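Local coordinates for uncharacterized protein (Bordetella bronchiseptica, PDB 4XG0) that probably acts as an ATP-dependent kinase in acid-sugar catabolism, as a member of the DUF1537 family with sugar-binding and nucleotide-binding domains, at residues G117-E122 against T181-A186; A136-A141 against A207-V212; G374-D379 against T389-Q394; G384-T389 against V400-G405. All blocks are in the same frame, centred on the assembly; numbering follows the deposited sequence.

Contact 1: residues G117-E122 against T181-A186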
loop_
_atom_site.group_PDB
_atom_site.type_symbol
_atom_site.label_atom_id
_atom_site.label_comp_id
_atom_site.label_asym_id
_atom_site.label_seq_id
_atom_site.Cartn_x
_atom_site.Cartn_y
_atom_site.Cartn_z
ATOM N N GLY A 117 7.858 -25.152 -8.787
ATOM C CA GLY A 117 6.773 -25.728 -8.026
ATOM C C GLY A 117 5.698 -26.337 -8.908
ATOM O O GLY A 117 5.814 -26.326 -10.132
ATOM N N ALA A 118 4.657 -26.877 -8.268
ATOM C CA ALA A 118 3.448 -27.333 -8.948
ATOM C C ALA A 118 2.561 -26.131 -9.251
ATOM O O ALA A 118 1.466 -25.970 -8.690
ATOM C CB ALA A 118 2.703 -28.344 -8.087
ATOM N N PHE A 119 3.045 -25.300 -10.163
ATOM C CA PHE A 119 2.579 -23.939 -10.299
ATOM C C PHE A 119 1.090 -23.857 -10.598
ATOM O O PHE A 119 0.337 -23.202 -9.849
ATOM C CB PHE A 119 3.404 -23.243 -11.380
ATOM C CG PHE A 119 3.422 -21.765 -11.288
ATOM C CD1 PHE A 119 4.207 -21.125 -10.350
ATOM C CD2 PHE A 119 2.693 -20.990 -12.179
ATOM C CE1 PHE A 119 4.224 -19.732 -10.302
ATOM C CE2 PHE A 119 2.709 -19.621 -12.115
ATOM C CZ PHE A 119 3.472 -19.002 -11.199
ATOM N N LYS A 120 0.657 -24.531 -11.673
ATOM C CA LYS A 120 -0.732 -24.474 -12.071
ATOM C C LYS A 120 -1.595 -25.201 -11.076
ATOM O O LYS A 120 -2.686 -24.753 -10.776
ATOM C CB LYS A 120 -0.943 -25.106 -13.478
ATOM C CG LYS A 120 -2.386 -25.041 -13.933
ATOM C CD LYS A 120 -2.561 -25.828 -15.307
ATOM C CE LYS A 120 -4.011 -26.117 -15.632
ATOM N NZ LYS A 120 -4.822 -24.879 -15.764
ATOM N N ALA A 121 -1.107 -26.315 -10.552
ATOM C CA ALA A 121 -1.936 -27.158 -9.693
ATOM C C ALA A 121 -2.350 -26.371 -8.445
ATOM O O ALA A 121 -3.510 -26.387 -8.046
ATOM C CB ALA A 121 -1.190 -28.453 -9.312
ATOM N N GLU A 122 -1.392 -25.646 -7.884
ATOM C CA GLU A 122 -1.623 -24.926 -6.608
ATOM C C GLU A 122 -2.506 -23.718 -6.868
ATOM O O GLU A 122 -3.395 -23.417 -6.075
ATOM C CB GLU A 122 -0.308 -24.511 -5.939
ATOM C CG GLU A 122 0.538 -25.666 -5.405
ATOM C CD GLU A 122 1.637 -25.183 -4.466
ATOM O OE1 GLU A 122 1.571 -24.001 -4.073
ATOM O OE2 GLU A 122 2.548 -25.967 -4.104
ATOM N N THR A 181 0.864 -20.015 -21.169
ATOM C CA THR A 181 0.907 -21.382 -21.660
ATOM C C THR A 181 0.942 -22.368 -20.480
ATOM O O THR A 181 0.187 -23.339 -20.443
ATOM C CB THR A 181 2.121 -21.564 -22.556
ATOM O OG1 THR A 181 1.979 -20.726 -23.698
ATOM C CG2 THR A 181 2.250 -23.008 -23.026
ATOM N N LEU A 182 1.788 -22.081 -19.491
ATOM C CA LEU A 182 1.907 -22.914 -18.283
ATOM C C LEU A 182 0.550 -23.091 -17.621
ATOM O O LEU A 182 0.184 -24.209 -17.223
ATOM C CB LEU A 182 2.917 -22.294 -17.303
ATOM C CG LEU A 182 3.265 -23.015 -15.994
ATOM C CD1 LEU A 182 3.827 -24.397 -16.253
ATOM C CD2 LEU A 182 4.255 -22.156 -15.209
ATOM N N LEU A 183 -0.208 -21.998 -17.534
ATOM C CA LEU A 183 -1.498 -22.010 -16.840
ATOM C C LEU A 183 -2.702 -22.262 -17.746
ATOM O O LEU A 183 -3.760 -22.646 -17.255
ATOM C CB LEU A 183 -1.736 -20.693 -16.097
ATOM C CG LEU A 183 -0.720 -20.339 -15.030
ATOM C CD1 LEU A 183 -1.128 -19.061 -14.380
ATOM C CD2 LEU A 183 -0.607 -21.418 -13.982
ATOM N N GLY A 184 -2.548 -22.033 -19.054
ATOM C CA GLY A 184 -3.659 -22.124 -19.991
ATOM C C GLY A 184 -4.617 -20.966 -19.757
ATOM O O GLY A 184 -5.816 -21.167 -19.598
ATOM N N CYS A 185 -4.084 -19.746 -19.709
ATOM C CA CYS A 185 -4.889 -18.569 -19.397
ATOM C C CYS A 185 -4.574 -17.350 -20.262
ATOM O O CYS A 185 -3.725 -17.396 -21.167
ATOM C CB CYS A 185 -4.731 -18.210 -17.926
ATOM S SG CYS A 185 -3.122 -17.501 -17.523
ATOM N N ALA A 186 -5.288 -16.266 -19.974
ATOM C CA ALA A 186 -5.162 -15.018 -20.708
ATOM C C ALA A 186 -3.985 -14.203 -20.189
ATOM O O ALA A 186 -3.410 -14.523 -19.161
ATOM C CB ALA A 186 -6.440 -14.216 -20.566
#

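Contact 2: residues A136-A141 against A207-V212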
loop_
_atom_site.group_PDB
_atom_site.type_symbol
_atom_site.label_atom_id
_atom_site.label_comp_id
_atom_site.label_asym_id
_atom_site.label_seq_id
_atom_site.Cartn_x
_atom_site.Cartn_y
_atom_site.Cartn_z
ATOM N N ALA A 136 -7.601 -15.366 -10.257
ATOM C CA ALA A 136 -6.194 -15.490 -9.876
ATOM C C ALA A 136 -5.467 -14.522 -10.770
ATOM O O ALA A 136 -5.507 -14.673 -11.995
ATOM C CB ALA A 136 -5.675 -16.923 -10.094
ATOM N N VAL A 137 -4.815 -13.539 -10.159
ATOM C CA VAL A 137 -4.116 -12.486 -10.874
ATOM C C VAL A 137 -2.638 -12.749 -10.694
ATOM O O VAL A 137 -2.058 -12.483 -9.637
ATOM C CB VAL A 137 -4.509 -11.110 -10.344
ATOM C CG1 VAL A 137 -3.847 -10.013 -11.207
ATOM C CG2 VAL A 137 -6.048 -10.984 -10.309
ATOM N N VAL A 138 -2.031 -13.275 -11.740
ATOM C CA VAL A 138 -0.733 -13.908 -11.615
ATOM C C VAL A 138 0.360 -13.008 -12.158
ATOM O O VAL A 138 0.377 -12.642 -13.355
ATOM C CB VAL A 138 -0.711 -15.232 -12.383
ATOM C CG1 VAL A 138 0.606 -15.903 -12.205
ATOM C CG2 VAL A 138 -1.816 -16.149 -11.885
ATOM N N CYS A 139 1.290 -12.652 -11.285
ATOM C CA CYS A 139 2.435 -11.850 -11.698
ATOM C C CYS A 139 3.621 -12.063 -10.734
ATOM O O CYS A 139 3.764 -11.369 -9.721
ATOM C CB CYS A 139 2.061 -10.380 -11.719
ATOM S SG CYS A 139 3.477 -9.300 -12.100
ATOM N N PRO A 140 4.512 -12.988 -11.079
ATOM C CA PRO A 140 5.566 -13.318 -10.112
ATOM C C PRO A 140 6.795 -12.393 -10.199
ATOM O O PRO A 140 7.870 -12.698 -9.657
ATOM C CB PRO A 140 5.928 -14.767 -10.474
ATOM C CG PRO A 140 4.766 -15.272 -11.254
ATOM C CD PRO A 140 4.333 -14.077 -12.043
ATOM N N ALA A 141 6.667 -11.300 -10.915
ATOM C CA ALA A 141 7.795 -10.353 -11.045
ATOM C C ALA A 141 8.369 -9.919 -9.718
ATOM O O ALA A 141 7.638 -9.723 -8.732
ATOM C CB ALA A 141 7.370 -9.121 -11.804
ATOM N N ALA A 207 -11.180 -12.867 -16.554
ATOM C CA ALA A 207 -11.399 -13.866 -15.523
ATOM C C ALA A 207 -11.460 -15.248 -16.164
ATOM O O ALA A 207 -11.840 -15.372 -17.320
ATOM C CB ALA A 207 -12.713 -13.566 -14.798
ATOM N N PRO A 208 -11.148 -16.310 -15.403
ATOM C CA PRO A 208 -10.850 -16.389 -13.975
ATOM C C PRO A 208 -9.366 -16.449 -13.627
ATOM O O PRO A 208 -9.021 -16.446 -12.437
ATOM C CB PRO A 208 -11.474 -17.719 -13.586
ATOM C CG PRO A 208 -11.222 -18.575 -14.798
ATOM C CD PRO A 208 -11.374 -17.651 -15.979
ATOM N N VAL A 209 -8.502 -16.534 -14.624
ATOM C CA VAL A 209 -7.075 -16.590 -14.368
ATOM C C VAL A 209 -6.408 -15.732 -15.424
ATOM O O VAL A 209 -6.695 -15.879 -16.609
ATOM C CB VAL A 209 -6.539 -18.028 -14.446
ATOM C CG1 VAL A 209 -5.060 -18.044 -14.231
ATOM C CG2 VAL A 209 -7.224 -18.919 -13.448
ATOM N N VAL A 210 -5.543 -14.821 -15.008
ATOM C CA VAL A 210 -4.864 -13.954 -15.959
ATOM C C VAL A 210 -3.481 -13.589 -15.473
ATOM O O VAL A 210 -3.263 -13.355 -14.275
ATOM C CB VAL A 210 -5.671 -12.658 -16.267
ATOM C CG1 VAL A 210 -5.908 -11.833 -14.989
ATOM C CG2 VAL A 210 -4.980 -11.813 -17.343
ATOM N N VAL A 211 -2.552 -13.569 -16.421
ATOM C CA VAL A 211 -1.175 -13.150 -16.189
ATOM C C VAL A 211 -1.020 -11.679 -16.583
ATOM O O VAL A 211 -1.442 -11.273 -17.659
ATOM C CB VAL A 211 -0.201 -14.036 -17.021
ATOM C CG1 VAL A 211 1.232 -13.640 -16.777
ATOM C CG2 VAL A 211 -0.385 -15.488 -16.658
ATOM N N VAL A 212 -0.421 -10.892 -15.699
ATOM C CA VAL A 212 -0.175 -9.474 -15.952
ATOM C C VAL A 212 1.323 -9.161 -15.976
ATOM O O VAL A 212 2.104 -9.604 -15.141
ATOM C CB VAL A 212 -0.897 -8.579 -14.898
ATOM C CG1 VAL A 212 -0.642 -7.098 -15.197
ATOM C CG2 VAL A 212 -2.392 -8.908 -14.863
#

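Contact 3: residues G374-D379 against T389-Q394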
loop_
_atom_site.group_PDB
_atom_site.type_symbol
_atom_site.label_atom_id
_atom_site.label_comp_id
_atom_site.label_asym_id
_atom_site.label_seq_id
_atom_site.Cartn_x
_atom_site.Cartn_y
_atom_site.Cartn_z
ATOM N N GLY A 374 2.999 15.858 21.677
ATOM C CA GLY A 374 4.101 15.272 20.954
ATOM C C GLY A 374 3.574 14.242 19.985
ATOM O O GLY A 374 2.377 14.227 19.722
ATOM N N ILE A 375 4.476 13.418 19.456
ATOM C CA ILE A 375 4.171 12.482 18.371
ATOM C C ILE A 375 4.711 11.126 18.765
ATOM O O ILE A 375 5.892 10.963 19.085
ATOM C CB ILE A 375 4.845 12.924 17.047
ATOM C CG1 ILE A 375 4.358 14.316 16.642
ATOM C CG2 ILE A 375 4.602 11.901 15.946
ATOM C CD1 ILE A 375 5.065 14.885 15.405
ATOM N N ALA A 376 3.858 10.118 18.780
ATOM C CA ALA A 376 4.389 8.795 19.023
ATOM C C ALA A 376 4.873 8.243 17.695
ATOM O O ALA A 376 4.094 8.069 16.769
ATOM C CB ALA A 376 3.313 7.890 19.635
ATOM N N LEU A 377 6.164 7.965 17.595
ATOM C CA LEU A 377 6.725 7.650 16.299
ATOM C C LEU A 377 6.402 6.247 15.853
ATOM O O LEU A 377 6.393 5.298 16.647
ATOM C CB LEU A 377 8.242 7.836 16.300
ATOM C CG LEU A 377 8.770 9.223 15.973
ATOM C CD1 LEU A 377 10.250 9.164 15.775
ATOM C CD2 LEU A 377 8.095 9.790 14.714
ATOM N N VAL A 378 6.221 6.129 14.550
ATOM C CA VAL A 378 5.854 4.878 13.941
ATOM C C VAL A 378 6.898 4.467 12.943
ATOM O O VAL A 378 7.399 3.348 13.002
ATOM C CB VAL A 378 4.491 5.056 13.288
ATOM C CG1 VAL A 378 4.146 3.890 12.468
ATOM C CG2 VAL A 378 3.466 5.278 14.404
ATOM N N ASP A 379 7.248 5.395 12.055
ATOM C CA ASP A 379 8.229 5.150 11.021
ATOM C C ASP A 379 8.543 6.445 10.271
ATOM O O ASP A 379 8.483 7.530 10.841
ATOM C CB ASP A 379 7.683 4.107 10.052
ATOM C CG ASP A 379 8.781 3.363 9.354
ATOM O OD1 ASP A 379 9.482 2.556 10.036
ATOM O OD2 ASP A 379 8.936 3.598 8.139
ATOM N N THR A 389 1.881 9.228 15.313
ATOM C CA THR A 389 0.544 9.625 15.676
ATOM C C THR A 389 0.569 10.674 16.800
ATOM O O THR A 389 1.411 10.621 17.683
ATOM C CB THR A 389 -0.256 8.425 16.123
ATOM O OG1 THR A 389 0.416 7.720 17.173
ATOM C CG2 THR A 389 -0.445 7.469 14.935
ATOM N N LEU A 390 -0.389 11.589 16.781
ATOM C CA LEU A 390 -0.456 12.596 17.834
ATOM C C LEU A 390 -0.662 11.971 19.197
ATOM O O LEU A 390 -1.463 11.046 19.393
ATOM C CB LEU A 390 -1.544 13.649 17.608
ATOM C CG LEU A 390 -1.386 14.491 16.347
ATOM C CD1 LEU A 390 -2.543 15.450 16.144
ATOM C CD2 LEU A 390 -0.065 15.237 16.374
ATOM N N THR A 391 0.052 12.513 20.181
ATOM C CA THR A 391 -0.241 12.165 21.556
ATOM C C THR A 391 -0.790 13.357 22.280
ATOM O O THR A 391 -0.318 14.490 22.082
ATOM C CB THR A 391 0.998 11.647 22.298
ATOM O OG1 THR A 391 1.905 12.721 22.539
ATOM C CG2 THR A 391 1.699 10.615 21.463
ATOM N N GLY A 392 -1.795 13.099 23.111
ATOM C CA GLY A 392 -2.453 14.148 23.862
ATOM C C GLY A 392 -3.430 14.947 23.024
ATOM O O GLY A 392 -3.461 14.864 21.800
ATOM N N GLY A 393 -4.267 15.713 23.705
ATOM C CA GLY A 393 -5.101 16.682 23.031
ATOM C C GLY A 393 -6.291 16.077 22.326
ATOM O O GLY A 393 -6.580 14.884 22.441
ATOM N N GLN A 394 -6.941 16.894 21.523
ATOM C CA GLN A 394 -8.251 16.572 20.971
ATOM C C GLN A 394 -8.239 15.561 19.809
ATOM O O GLN A 394 -9.274 15.014 19.433
ATOM C CB GLN A 394 -8.887 17.888 20.506
ATOM C CG GLN A 394 -8.720 19.057 21.518
ATOM C CD GLN A 394 -9.197 20.392 20.966
ATOM O OE1 GLN A 394 -10.349 20.778 21.159
ATOM N NE2 GLN A 394 -8.305 21.104 20.272
#

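Contact 4: residues G384-T389 against V400-G405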
loop_
_atom_site.group_PDB
_atom_site.type_symbol
_atom_site.label_atom_id
_atom_site.label_comp_id
_atom_site.label_asym_id
_atom_site.label_seq_id
_atom_site.Cartn_x
_atom_site.Cartn_y
_atom_site.Cartn_z
ATOM N N GLY A 384 14.269 12.070 7.842
ATOM C CA GLY A 384 14.004 13.487 8.088
ATOM C C GLY A 384 12.549 13.880 7.875
ATOM O O GLY A 384 12.147 15.010 8.155
ATOM N N VAL A 385 11.746 12.928 7.405
ATOM C CA VAL A 385 10.321 13.138 7.242
ATOM C C VAL A 385 9.587 12.043 8.058
ATOM O O VAL A 385 9.147 11.001 7.534
ATOM C CB VAL A 385 9.935 13.070 5.755
ATOM C CG1 VAL A 385 8.458 13.421 5.560
ATOM C CG2 VAL A 385 10.817 14.053 4.925
ATOM N N PRO A 386 9.499 12.245 9.368
ATOM C CA PRO A 386 8.963 11.162 10.213
ATOM C C PRO A 386 7.455 11.060 10.173
ATOM O O PRO A 386 6.767 12.057 9.922
ATOM C CB PRO A 386 9.389 11.583 11.625
ATOM C CG PRO A 386 9.540 13.097 11.538
ATOM C CD PRO A 386 10.127 13.318 10.165
ATOM N N LEU A 387 6.956 9.866 10.487
ATOM C CA LEU A 387 5.528 9.553 10.532
ATOM C C LEU A 387 5.229 8.954 11.899
ATOM O O LEU A 387 5.923 8.024 12.365
ATOM C CB LEU A 387 5.157 8.536 9.456
ATOM C CG LEU A 387 3.742 7.930 9.446
ATOM C CD1 LEU A 387 2.719 8.981 9.213
ATOM C CD2 LEU A 387 3.684 6.886 8.324
ATOM N N GLY A 388 4.200 9.502 12.549
ATOM C CA GLY A 388 3.803 9.050 13.868
ATOM C C GLY A 388 2.333 9.342 14.066
ATOM O O GLY A 388 1.617 9.607 13.109
ATOM N N THR A 389 1.881 9.228 15.313
ATOM C CA THR A 389 0.544 9.625 15.676
ATOM C C THR A 389 0.569 10.674 16.800
ATOM O O THR A 389 1.411 10.621 17.683
ATOM C CB THR A 389 -0.256 8.425 16.123
ATOM O OG1 THR A 389 0.416 7.720 17.173
ATOM C CG2 THR A 389 -0.445 7.469 14.935
ATOM N N VAL A 400 0.420 11.764 11.690
ATOM C CA VAL A 400 1.046 13.042 11.390
ATOM C C VAL A 400 2.436 12.806 10.789
ATOM O O VAL A 400 3.134 11.845 11.141
ATOM C CB VAL A 400 1.174 13.939 12.679
ATOM C CG1 VAL A 400 1.877 13.180 13.806
ATOM C CG2 VAL A 400 1.866 15.243 12.377
ATOM N N VAL A 401 2.801 13.687 9.862
ATOM C CA VAL A 401 4.118 13.742 9.269
ATOM C C VAL A 401 4.579 15.172 9.388
ATOM O O VAL A 401 3.831 16.109 9.109
ATOM C CB VAL A 401 4.074 13.375 7.759
ATOM C CG1 VAL A 401 5.380 13.735 7.055
ATOM C CG2 VAL A 401 3.732 11.910 7.554
ATOM N N THR A 402 5.816 15.350 9.814
ATOM C CA THR A 402 6.367 16.677 9.886
ATOM C C THR A 402 7.643 16.741 9.032
ATOM O O THR A 402 8.326 15.730 8.775
ATOM C CB THR A 402 6.634 17.076 11.352
ATOM O OG1 THR A 402 7.335 16.008 11.995
ATOM C CG2 THR A 402 5.317 17.290 12.088
ATOM N N LYS A 403 7.969 17.946 8.588
ATOM C CA LYS A 403 9.110 18.110 7.694
ATOM C C LYS A 403 9.605 19.533 7.743
ATOM O O LYS A 403 8.808 20.465 7.801
ATOM C CB LYS A 403 8.713 17.768 6.248
ATOM C CG LYS A 403 9.828 17.834 5.244
ATOM C CD LYS A 403 9.347 17.559 3.808
ATOM C CE LYS A 403 8.620 18.763 3.192
ATOM N NZ LYS A 403 9.555 19.935 2.982
ATOM N N ALA A 404 10.917 19.706 7.695
ATOM C CA ALA A 404 11.453 21.048 7.601
ATOM C C ALA A 404 11.123 21.608 6.211
ATOM O O ALA A 404 11.020 20.861 5.235
ATOM C CB ALA A 404 12.918 21.048 7.859
ATOM N N GLY A 405 10.950 22.919 6.144
ATOM C CA GLY A 405 10.436 23.581 4.965
ATOM C C GLY A 405 11.340 23.408 3.764
ATOM O O GLY A 405 10.849 23.260 2.657
HETATM O O HOH W 1 12.767 17.543 7.736
#

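Contact 1: residues G117-E122 against T181-A186
K120, in the first turn of helix 119-130, reaches over to the end of helix 179-183, where its NZ donates a hydrogen bond of 2.9 Å to the carbonyl O of L183. The ammonium group is tilted 34° from the carbonyl plane. The aliphatic chain stays extended as far as CE and bends only at the last torsion (chi4 60°), the turn that brings NZ onto this oxygen. On the way, K120 CD passes L182 O at 3.7 Å. L183 runs along the lysine in the opposite sense, and its CD2 lies 3.7 Å from K120 CB. The same methyl sits at the edge of the F119 ring, near the ring plane, 3.8 Å from F119 CD2. L182, whose side chain crosses F119 at about a right angle, brings its CD2 obliquely to within 3.6 Å of F119 CD2. Further out, F119 packs on V111 and P140, and L183 leans on V209 of strand 209-212. G184, with positive phi, is the C-prime residue of a Schellman motif, which ends the helix just after the carbonyl that K120 takes. K120 NZ also forms a salt bridge with D124, one turn on in its own helix. A lysine over the C-terminal end of one helix, with an acid beside it, should be favoured electrostatically, while its stem and F119 pack against the leucine methyls, L183 being the buried one.

Contact 2: residues A136-A141 against A207-V212
V137 and V212 lie side by side and point the same way, V137 CG1 touching V212 CG2 at 4.1 Å across neighbouring parallel strands. Because V137 is paired with V210, this is a diagonal contact two residues further along strand 209-212. V137 and V210 look to one face of the sheet; A136, V138, V209 and V211 look to the other. On that second face A136 CB meets V209 CG2 at 4.2 Å, and V138 CB comes to 4.3 Å from V211 CG2. V210 holds CG1 between its backbone N and carbonyl carbon (chi1 60°), which lays that methyl beside A136 O. The backbones join through four bonds that alternate in direction: A136 N to P208 O (2.8 Å), V210 N to A136 O (3.0 Å), V138 N to V210 O (2.8 Å) and V212 N to V138 O (3.0 Å). The first acceptor belongs to P208, which follows a cis peptide bond. Along the other edge of its strand, the backbone of V137 bonds V235 and V237 of strand 234-238. Helix 217-230 covers the V137 face with L223 and I227. Helices 119-130 and 179-183 cover the other, through I123 and L183 among others. Helices on both faces of these valine-rich strands of the parallel sheet make a three-layer alpha/beta sandwich, here in the sugar-binding N-terminal domain.

Contact 3: residues G374-D379 against T389-Q394
The carbonyl O of G374 is approached by two groups of T391. Its backbone N gives a hydrogen bond of 2.9 Å from above the carbonyl plane, 38° out of it. T391 OG1 lies 3.2 Å from G374 O in a weak bond that is not settled, for this hydroxyl also has a hydrogen bond with S373 OG. OG1 comes to this oxygen because it sits between the backbone N and the carbonyl carbon of T391 (chi1 71°); CG2 of the same residue then packs 3.7 Å from A376 CB. Two residues along, A376 N donates to T389 O over 2.7 Å, in the carbonyl plane, and T389 N returns a bond of 2.9 Å to A376 O. These pairs belong to the beta hairpin of strands 374-380 and 385-391, with strand 374-380 the outermost on its side of the mixed sheet of the nucleotide-binding C-terminal domain. Further on, a classic beta bulge sets two residues, V378 and D379, against the single L387. Between the two hydrogen-bonded pairs, I375 and L390 form the non-hydrogen-bonded pair and look to the same face of the sheet, where both touch V400 of strand 399-403 and L367 of helix 360-369. I375 CA also makes a CA-H...O contact of 3.4 Å with T389 O. On the opposite face A376 CB lies 3.8 Å from T389 OG1, and T389 packs on F425.

Contact 4: residues G384-T389 against V400-G405
V385 and V401 each carry CG1 opposite the backbone N (chi1 -175° and 167°), and V385 CG1 meets V401 CG1 at 3.4 Å, a close approach for two methyl carbons. L387 has its CG in the same rotation, and its second torsion (chi2 63°) swings CD1 to 3.5 Å from V401 CG2. V401 is thus touched by V385 through CG1 and by L387 through CG2; L387 and V401 share a face of the sheet. G388 and V400 form a hydrogen-bonded antiparallel pair, with G388 N to V400 O at 2.9 Å and V400 N to G388 O at 2.8 Å. Toward P386 the pairing weakens. T402 N reaches P386 O only over a weak bond of 3.4 Å, and proline has no N-H to give back. P386 CD instead lies 3.3 Å from T402 O, an oxygen that is buried and has no partner in the model. The proline ring crosses the T402 side chain at about a right angle, P386 CG lying 3.7 Å from T402 OG1. Past the last bridge a water links G384 O to A404 N. K403 runs beside V385, then bends so that its NZ bonds A404 O at 2.8 Å; F407 O and Q273 OE1 also hold this ammonium. Strand 399-403 is bonded on its other side to strand 354-358, at V355 and A357. Helix 412-421 packs I420 on both L387 and V401, while I375 of strand 374-380 touches V400 and T402.

How the contacts relate
Contacts 1 and 2 belong to the sugar-binding N-terminal domain, their centres about 10 Å apart and their segments alternating along the chain. They meet where A186 O is a probable hydrogen-bond partner of V211 N, so the segment after helix 179-183 extends the parallel sheet of contact 2. Contacts 3 and 4 come later, in the nucleotide-binding C-terminal domain, with centres about 11 Å apart. They share T389 and strand 385-391, which lies between strands 374-380 and 399-403 of one mixed sheet. The two pairs lie on opposite sides of the chain's centre, contacts 2 and 4 having centres about 37 Å apart, consistent with separate lobes for sugar and nucleotide.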